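PDB 2DGB: hypothetical protein PurS from Thermus thermophilus, which is a small alpha-beta protein of the PurS family, with two helices and three antiparallel strands, assembled here as a dimer. Local coordinates for residues A[18-21]-A[22-26]; A[48-52]-A[53-57]; A[58-61]-A[62-65]. All coordinates share one frame; numbering follows the deposited sequence.

Contact 1: A[18-21]-A[22-26]; sequences DPQG and RAVEG
One water molecule joins D18 to R22 at the start of helix 19-30, accepting from D18 N and from R22 NE, each at 2.8 Å. The arginine chain leaves its CB anti to the carbonyl carbon (chi1 -74°) and then runs extended, which lays CG and CD against D18 O and presents the edge of the guanidinium to the water, in its plane. D18 O also takes the first i to i+4 bond of the helix, from R22 N at 3.0 Å.

D18 is the N-cap. Its OD1 accepts from G21 N at 2.8 Å, nearly straight (163°), the donor standing well above the carboxylate plane, while OD2 receives V40 N of strand 37-49; two bonds thus fix the rotation of the carboxylate. Aspartate suits an N-cap, where first-turn N-H groups lack helical acceptors. P19, with no N-H to satisfy, suits the first helical position, and glycine suits position 21, since a side-chain carbon there would crowd D18 OD2.

Farther along, Q20 NE2 lies 3.6 Å from V24 CG2, the two side chains crossing at a slant. E25 CG sits only 3.0 Å from G21 O, which also accepts from E25 N. The extended glutamate carries OE2 onward to V38 N, a second side-chain tie between this helix and strand 37-49.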
loop_
_atom_site.group_PDB
_atom_site.type_symbol
_atom_site.label_atom_id
_atom_site.label_comp_id
_atom_site.label_asym_id
_atom_site.label_seq_id
_atom_site.Cartn_x
_atom_site.Cartn_y
_atom_site.Cartn_z
ATOM N N ASP A 18 12.922 -2.282 -9.635
ATOM C CA ASP A 18 12.217 -1.219 -8.919
ATOM C C ASP A 18 13.179 -0.062 -8.630
ATOM O O ASP A 18 13.723 0.043 -7.527
ATOM C CB ASP A 18 11.656 -1.759 -7.597
ATOM C CG ASP A 18 10.814 -0.734 -6.849
ATOM O OD1 ASP A 18 10.877 0.468 -7.185
ATOM O OD2 ASP A 18 10.095 -1.130 -5.907
ATOM N N PRO A 19 13.384 0.833 -9.611
ATOM C CA PRO A 19 14.292 1.971 -9.432
ATOM C C PRO A 19 13.972 2.885 -8.250
ATOM O O PRO A 19 14.874 3.315 -7.536
ATOM C CB PRO A 19 14.211 2.699 -10.780
ATOM C CG PRO A 19 12.843 2.350 -11.279
ATOM C CD PRO A 19 12.727 0.889 -10.929
ATOM N N GLN A 20 12.699 3.188 -8.045
ATOM C CA GLN A 20 12.322 4.050 -6.936
ATOM C C GLN A 20 12.739 3.386 -5.622
ATOM O O GLN A 20 13.324 4.030 -4.751
ATOM C CB GLN A 20 10.810 4.315 -6.960
ATOM C CG GLN A 20 10.324 5.272 -5.881
ATOM C CD GLN A 20 11.099 6.584 -5.859
ATOM O OE1 GLN A 20 11.387 7.171 -6.903
ATOM N NE2 GLN A 20 11.426 7.055 -4.661
ATOM N N GLY A 21 12.451 2.093 -5.493
ATOM C CA GLY A 21 12.819 1.374 -4.284
ATOM C C GLY A 21 14.326 1.410 -4.072
ATOM O O GLY A 21 14.810 1.547 -2.947
ATOM N N ARG A 22 15.077 1.292 -5.160
ATOM C CA ARG A 22 16.528 1.320 -5.067
ATOM C C ARG A 22 16.998 2.698 -4.621
ATOM O O ARG A 22 17.925 2.812 -3.820
ATOM C CB ARG A 22 17.142 0.930 -6.412
ATOM C CG ARG A 22 17.018 -0.564 -6.693
ATOM C CD ARG A 22 17.139 -0.897 -8.169
ATOM N NE ARG A 22 17.119 -2.342 -8.399
ATOM C CZ ARG A 22 18.202 -3.113 -8.453
ATOM N NH1 ARG A 22 18.076 -4.419 -8.660
ATOM N NH2 ARG A 22 19.414 -2.581 -8.322
ATOM N N ALA A 23 16.349 3.744 -5.128
ATOM C CA ALA A 23 16.707 5.110 -4.752
ATOM C C ALA A 23 16.452 5.326 -3.255
ATOM O O ALA A 23 17.243 5.981 -2.572
ATOM C CB ALA A 23 15.897 6.118 -5.575
ATOM N N VAL A 24 15.353 4.767 -2.748
ATOM C CA VAL A 24 15.017 4.915 -1.330
ATOM C C VAL A 24 16.033 4.199 -0.431
ATOM O O VAL A 24 16.428 4.724 0.612
ATOM C CB VAL A 24 13.593 4.371 -1.026
ATOM C CG1 VAL A 24 13.322 4.417 0.468
ATOM C CG2 VAL A 24 12.539 5.208 -1.765
ATOM N N GLU A 25 16.451 3.000 -0.829
ATOM C CA GLU A 25 17.423 2.254 -0.036
ATOM C C GLU A 25 18.652 3.132 0.132
ATOM O O GLU A 25 19.188 3.276 1.233
ATOM C CB GLU A 25 17.830 0.959 -0.751
ATOM C CG GLU A 25 16.667 0.077 -1.162
ATOM C CD GLU A 25 17.093 -1.072 -2.060
ATOM O OE1 GLU A 25 18.145 -0.954 -2.723
ATOM O OE2 GLU A 25 16.366 -2.082 -2.118
ATOM N N GLY A 26 19.089 3.720 -0.977
ATOM C CA GLY A 26 20.258 4.573 -0.956
ATOM C C GLY A 26 20.117 5.738 -0.002
ATOM O O GLY A 26 21.012 5.988 0.804
HETATM O O HOH W 1 14.699 -3.792 -8.084
#

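Contact 2: A[48-52]-A[53-57]; sequences FPAEN and LLEAE
A50 and A56 bring their CA atoms to 5.1 Å as the backbone leaves strand 37-49, turns through E51 and N52, and enters helix 53-67. N52 is the N-cap: its OD1 receives E55 N at 2.7 Å along a fairly straight bond (167°), tilted from the amide carbonyl plane. The asparagine reaches this place by putting CG between its own backbone N and carbonyl carbon (chi1 55°), which turns OD1 back to the N-H of E55 and supplies an acceptor where the helix has none. Its backbone O takes the first ordinary helical bond, from A56 N.

E55 answers in the reverse direction. Its chain is extended and passes back across the turn to E51, where OE2 accepts from E51 N at 2.8 Å, almost in line (172°), with the donor high above the carboxylate plane; K59 NZ adds a long, weak ion pair to the same oxygen. The reciprocal pattern recalls a capping box, but the backbone N that is used belongs to the residue before the N-cap. E51 CG lies 3.4 Å from E55 OE1, the two chains passing at an angle, yet the E51 carboxylate turns away, which probably limits repulsion between the charges.

Beneath the turn, small residues allow close packing: A50 CB meets A56 CB at 3.6 Å, and the edge of the F48 ring comes to A56 O, with CZ at 3.4 Å. Y4 of strand 3-12 packs on A50, L53 and A56, while L80 of strand 73-83 meets L53. F48 reaches A6 on the sheet, K59 and M63 farther along the helix, and P34 of the second subunit.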
loop_
_atom_site.group_PDB
_atom_site.type_symbol
_atom_site.label_atom_id
_atom_site.label_comp_id
_atom_site.label_asym_id
_atom_site.label_seq_id
_atom_site.Cartn_x
_atom_site.Cartn_y
_atom_site.Cartn_z
ATOM N N PHE A 48 -16.768 0.996 -2.101
ATOM C CA PHE A 48 -17.661 0.540 -3.153
ATOM C C PHE A 48 -18.817 -0.279 -2.575
ATOM O O PHE A 48 -18.734 -0.765 -1.449
ATOM C CB PHE A 48 -16.870 -0.327 -4.127
ATOM C CG PHE A 48 -16.389 -1.618 -3.522
ATOM C CD1 PHE A 48 -17.043 -2.815 -3.797
ATOM C CD2 PHE A 48 -15.302 -1.632 -2.652
ATOM C CE1 PHE A 48 -16.623 -4.012 -3.213
ATOM C CE2 PHE A 48 -14.872 -2.825 -2.059
ATOM C CZ PHE A 48 -15.537 -4.016 -2.343
ATOM N N PRO A 49 -19.894 -0.470 -3.360
ATOM C CA PRO A 49 -21.078 -1.231 -2.940
ATOM C C PRO A 49 -21.037 -2.714 -3.298
ATOM O O PRO A 49 -20.367 -3.120 -4.255
ATOM C CB PRO A 49 -22.200 -0.521 -3.679
ATOM C CG PRO A 49 -21.562 -0.284 -5.009
ATOM C CD PRO A 49 -20.167 0.234 -4.629
ATOM N N ALA A 50 -21.775 -3.515 -2.531
ATOM C CA ALA A 50 -21.855 -4.956 -2.767
ATOM C C ALA A 50 -23.044 -5.533 -1.998
ATOM O O ALA A 50 -23.449 -4.988 -0.973
ATOM C CB ALA A 50 -20.558 -5.640 -2.329
ATOM N N GLU A 51 -23.591 -6.638 -2.491
ATOM C CA GLU A 51 -24.743 -7.279 -1.860
ATOM C C GLU A 51 -24.430 -7.789 -0.461
ATOM O O GLU A 51 -25.261 -7.695 0.450
ATOM C CB GLU A 51 -25.226 -8.443 -2.728
ATOM C CG GLU A 51 -25.944 -8.030 -4.006
ATOM C CD GLU A 51 -27.386 -7.612 -3.753
ATOM O OE1 GLU A 51 -28.065 -8.284 -2.940
ATOM O OE2 GLU A 51 -27.845 -6.628 -4.374
ATOM N N ASN A 52 -23.230 -8.330 -0.295
ATOM C CA ASN A 52 -22.808 -8.861 0.992
ATOM C C ASN A 52 -21.292 -8.924 1.059
ATOM O O ASN A 52 -20.608 -8.598 0.091
ATOM C CB ASN A 52 -23.394 -10.257 1.196
ATOM C CG ASN A 52 -23.055 -11.200 0.056
ATOM O OD1 ASN A 52 -21.887 -11.528 -0.175
ATOM N ND2 ASN A 52 -24.078 -11.638 -0.669
ATOM N N LEU A 53 -20.773 -9.353 2.202
ATOM C CA LEU A 53 -19.333 -9.445 2.399
ATOM C C LEU A 53 -18.660 -10.383 1.410
ATOM O O LEU A 53 -17.567 -10.091 0.921
ATOM C CB LEU A 53 -19.020 -9.905 3.824
ATOM C CG LEU A 53 -17.539 -9.837 4.206
ATOM C CD1 LEU A 53 -17.087 -8.388 4.212
ATOM C CD2 LEU A 53 -17.327 -10.467 5.580
ATOM N N LEU A 54 -19.299 -11.510 1.116
ATOM C CA LEU A 54 -18.715 -12.460 0.183
ATOM C C LEU A 54 -18.577 -11.825 -1.187
ATOM O O LEU A 54 -17.521 -11.896 -1.810
ATOM C CB LEU A 54 -19.563 -13.727 0.078
ATOM C CG LEU A 54 -19.041 -14.910 0.896
ATOM C CD1 LEU A 54 -19.110 -14.581 2.377
ATOM C CD2 LEU A 54 -19.862 -16.149 0.587
ATOM N N GLU A 55 -19.650 -11.202 -1.653
ATOM C CA GLU A 55 -19.622 -10.555 -2.951
ATOM C C GLU A 55 -18.673 -9.364 -2.930
ATOM O O GLU A 55 -18.088 -9.015 -3.956
ATOM C CB GLU A 55 -21.023 -10.089 -3.352
ATOM C CG GLU A 55 -21.038 -9.334 -4.671
ATOM C CD GLU A 55 -22.415 -8.831 -5.041
ATOM O OE1 GLU A 55 -23.273 -9.661 -5.412
ATOM O OE2 GLU A 55 -22.638 -7.608 -4.952
ATOM N N ALA A 56 -18.521 -8.735 -1.768
ATOM C CA ALA A 56 -17.620 -7.592 -1.656
ATOM C C ALA A 56 -16.171 -8.070 -1.777
ATOM O O ALA A 56 -15.334 -7.415 -2.402
ATOM C CB ALA A 56 -17.832 -6.881 -0.320
ATOM N N GLU A 57 -15.879 -9.215 -1.166
ATOM C CA GLU A 57 -14.542 -9.789 -1.216
ATOM C C GLU A 57 -14.240 -10.122 -2.670
ATOM O O GLU A 57 -13.143 -9.857 -3.171
ATOM C CB GLU A 57 -14.478 -11.062 -0.363
ATOM C CG GLU A 57 -13.212 -11.898 -0.562
ATOM C CD GLU A 57 -12.026 -11.416 0.255
ATOM O OE1 GLU A 57 -10.901 -11.894 -0.003
ATOM O OE2 GLU A 57 -12.211 -10.573 1.159
#

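Contact 3: A[58-61]-A[62-65]; sequences EKAK and AMGA
M63, a selenomethionine in this model, folds its side chain back over the preceding turn of helix 53-67 and lies across K59 O and A60. CG leaves anti to the carbonyl carbon (chi1 -59°) and comes to 3.1 Å from K59 O; the bend at the far end (chi3 -78°) then turns CE inward, to 3.6 Å from A60 CA and 4.4 Å from A60 CB. A flexible, unbranched chain suits this place, because it can follow the helix surface and still fill the interior: I46 of strand 37-49 also packs on it, and H33 of the second subunit touches it.

A run of ordinary helical bonds carries the backbone. A62 N donates to E58 O, G64 N to A60 O at 3.1 Å and A65 N to K61 O at 3.0 Å. K59 O accepts from M63 N at 3.0 Å and more weakly from A62 N, while A60 O has a similarly weak second donor in M63 N.

A60 is buried, and its small methyl suits the close approach to L77 of strand 73-83. A62 and A65 lie nearer the surface: A62 CB rests 3.4 Å from E58 O and meets H33 of the second subunit, and A65 touches Y75 of strand 73-83. K59 sends NZ on to P49 O, whereas K61 bends repeatedly on the exposed side.

Between 58-61 and 62-65 the hydrogen bonds all run backbone to backbone. The one apolar side-chain pair is A60 with M63; other side-chain carbons rest largely on backbone oxygens. A60 and M63 thus meet the sheet with side chains that bring no polar group to be satisfied, and G64 beside them is buried too, its N-H already spent on the helix.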
loop_
_atom_site.group_PDB
_atom_site.type_symbol
_atom_site.label_atom_id
_atom_site.label_comp_id
_atom_site.label_asym_id
_atom_site.label_seq_id
_atom_site.Cartn_x
_atom_site.Cartn_y
_atom_site.Cartn_z
ATOM N N GLU A 58 -15.235 -10.687 -3.349
ATOM C CA GLU A 58 -15.096 -11.065 -4.746
ATOM C C GLU A 58 -14.861 -9.848 -5.621
ATOM O O GLU A 58 -14.019 -9.880 -6.522
ATOM C CB GLU A 58 -16.350 -11.798 -5.229
ATOM C CG GLU A 58 -16.233 -12.334 -6.641
ATOM C CD GLU A 58 -17.466 -13.105 -7.069
ATOM O OE1 GLU A 58 -17.417 -13.779 -8.119
ATOM O OE2 GLU A 58 -18.482 -13.031 -6.352
ATOM N N LYS A 59 -15.618 -8.780 -5.367
ATOM C CA LYS A 59 -15.465 -7.551 -6.139
ATOM C C LYS A 59 -14.101 -6.927 -5.875
ATOM O O LYS A 59 -13.459 -6.408 -6.790
ATOM C CB LYS A 59 -16.551 -6.538 -5.777
ATOM C CG LYS A 59 -17.940 -6.901 -6.266
ATOM C CD LYS A 59 -18.926 -5.787 -5.947
ATOM C CE LYS A 59 -20.258 -6.003 -6.641
ATOM N NZ LYS A 59 -21.128 -4.805 -6.491
ATOM N N ALA A 60 -13.661 -6.966 -4.621
ATOM C CA ALA A 60 -12.364 -6.395 -4.269
ATOM C C ALA A 60 -11.240 -7.073 -5.059
ATOM O O ALA A 60 -10.387 -6.403 -5.640
ATOM C CB ALA A 60 -12.112 -6.544 -2.785
ATOM N N LYS A 61 -11.242 -8.402 -5.077
ATOM C CA LYS A 61 -10.215 -9.139 -5.799
ATOM C C LYS A 61 -10.336 -8.952 -7.312
ATOM O O LYS A 61 -9.339 -9.051 -8.034
ATOM C CB LYS A 61 -10.274 -10.629 -5.450
ATOM C CG LYS A 61 -10.117 -10.933 -3.961
ATOM C CD LYS A 61 -9.365 -12.240 -3.721
ATOM C CE LYS A 61 -10.000 -13.419 -4.457
ATOM N NZ LYS A 61 -11.389 -13.695 -4.001
ATOM N N ALA A 62 -11.548 -8.683 -7.793
ATOM C CA ALA A 62 -11.766 -8.484 -9.225
ATOM C C ALA A 62 -11.160 -7.153 -9.659
ATOM O O ALA A 62 -10.629 -7.026 -10.767
ATOM C CB ALA A 62 -13.262 -8.502 -9.546
HETATM N N MSE A 63 -11.245 -6.160 -8.783
HETATM C CA MSE A 63 -10.700 -4.845 -9.088
HETATM C C MSE A 63 -9.172 -4.904 -9.033
HETATM O O MSE A 63 -8.484 -4.246 -9.808
HETATM C CB MSE A 63 -11.268 -3.806 -8.114
HETATM C CG MSE A 63 -12.793 -3.730 -8.166
HETATM SE SE MSE A 63 -13.567 -2.328 -7.086
HETATM C CE MSE A 63 -13.433 -3.172 -5.355
ATOM N N GLY A 64 -8.643 -5.708 -8.120
ATOM C CA GLY A 64 -7.203 -5.861 -8.037
ATOM C C GLY A 64 -6.715 -6.488 -9.334
ATOM O O GLY A 64 -5.731 -6.045 -9.918
ATOM N N ALA A 65 -7.418 -7.520 -9.790
ATOM C CA ALA A 65 -7.064 -8.210 -11.024
ATOM C C ALA A 65 -7.190 -7.276 -12.225
ATOM O O ALA A 65 -6.399 -7.344 -13.166
ATOM C CB ALA A 65 -7.966 -9.430 -11.214
#

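How the contacts relate
Contacts 2 and 3 are successive parts of helix 53-67, their centres about 10 Å apart, and they touch directly: K59 NZ meets P49 O at 2.9 Å, a probable hydrogen bond, and F48 CE2 packs on M63 CE at 3.6 Å. The end of strand 37-49 is thereby tied to the second and third turns of the helix. Contact 1 belongs to the other helix, 19-30, on the opposite side of the chain's centre, its centre about 37 Å from that of contact 2 and 29 Å from that of contact 3. Long strand 37-49 spans the gap, its beginning bonded to contact 1 through V38 and V40, its end lying in contact 2 and against contact 3.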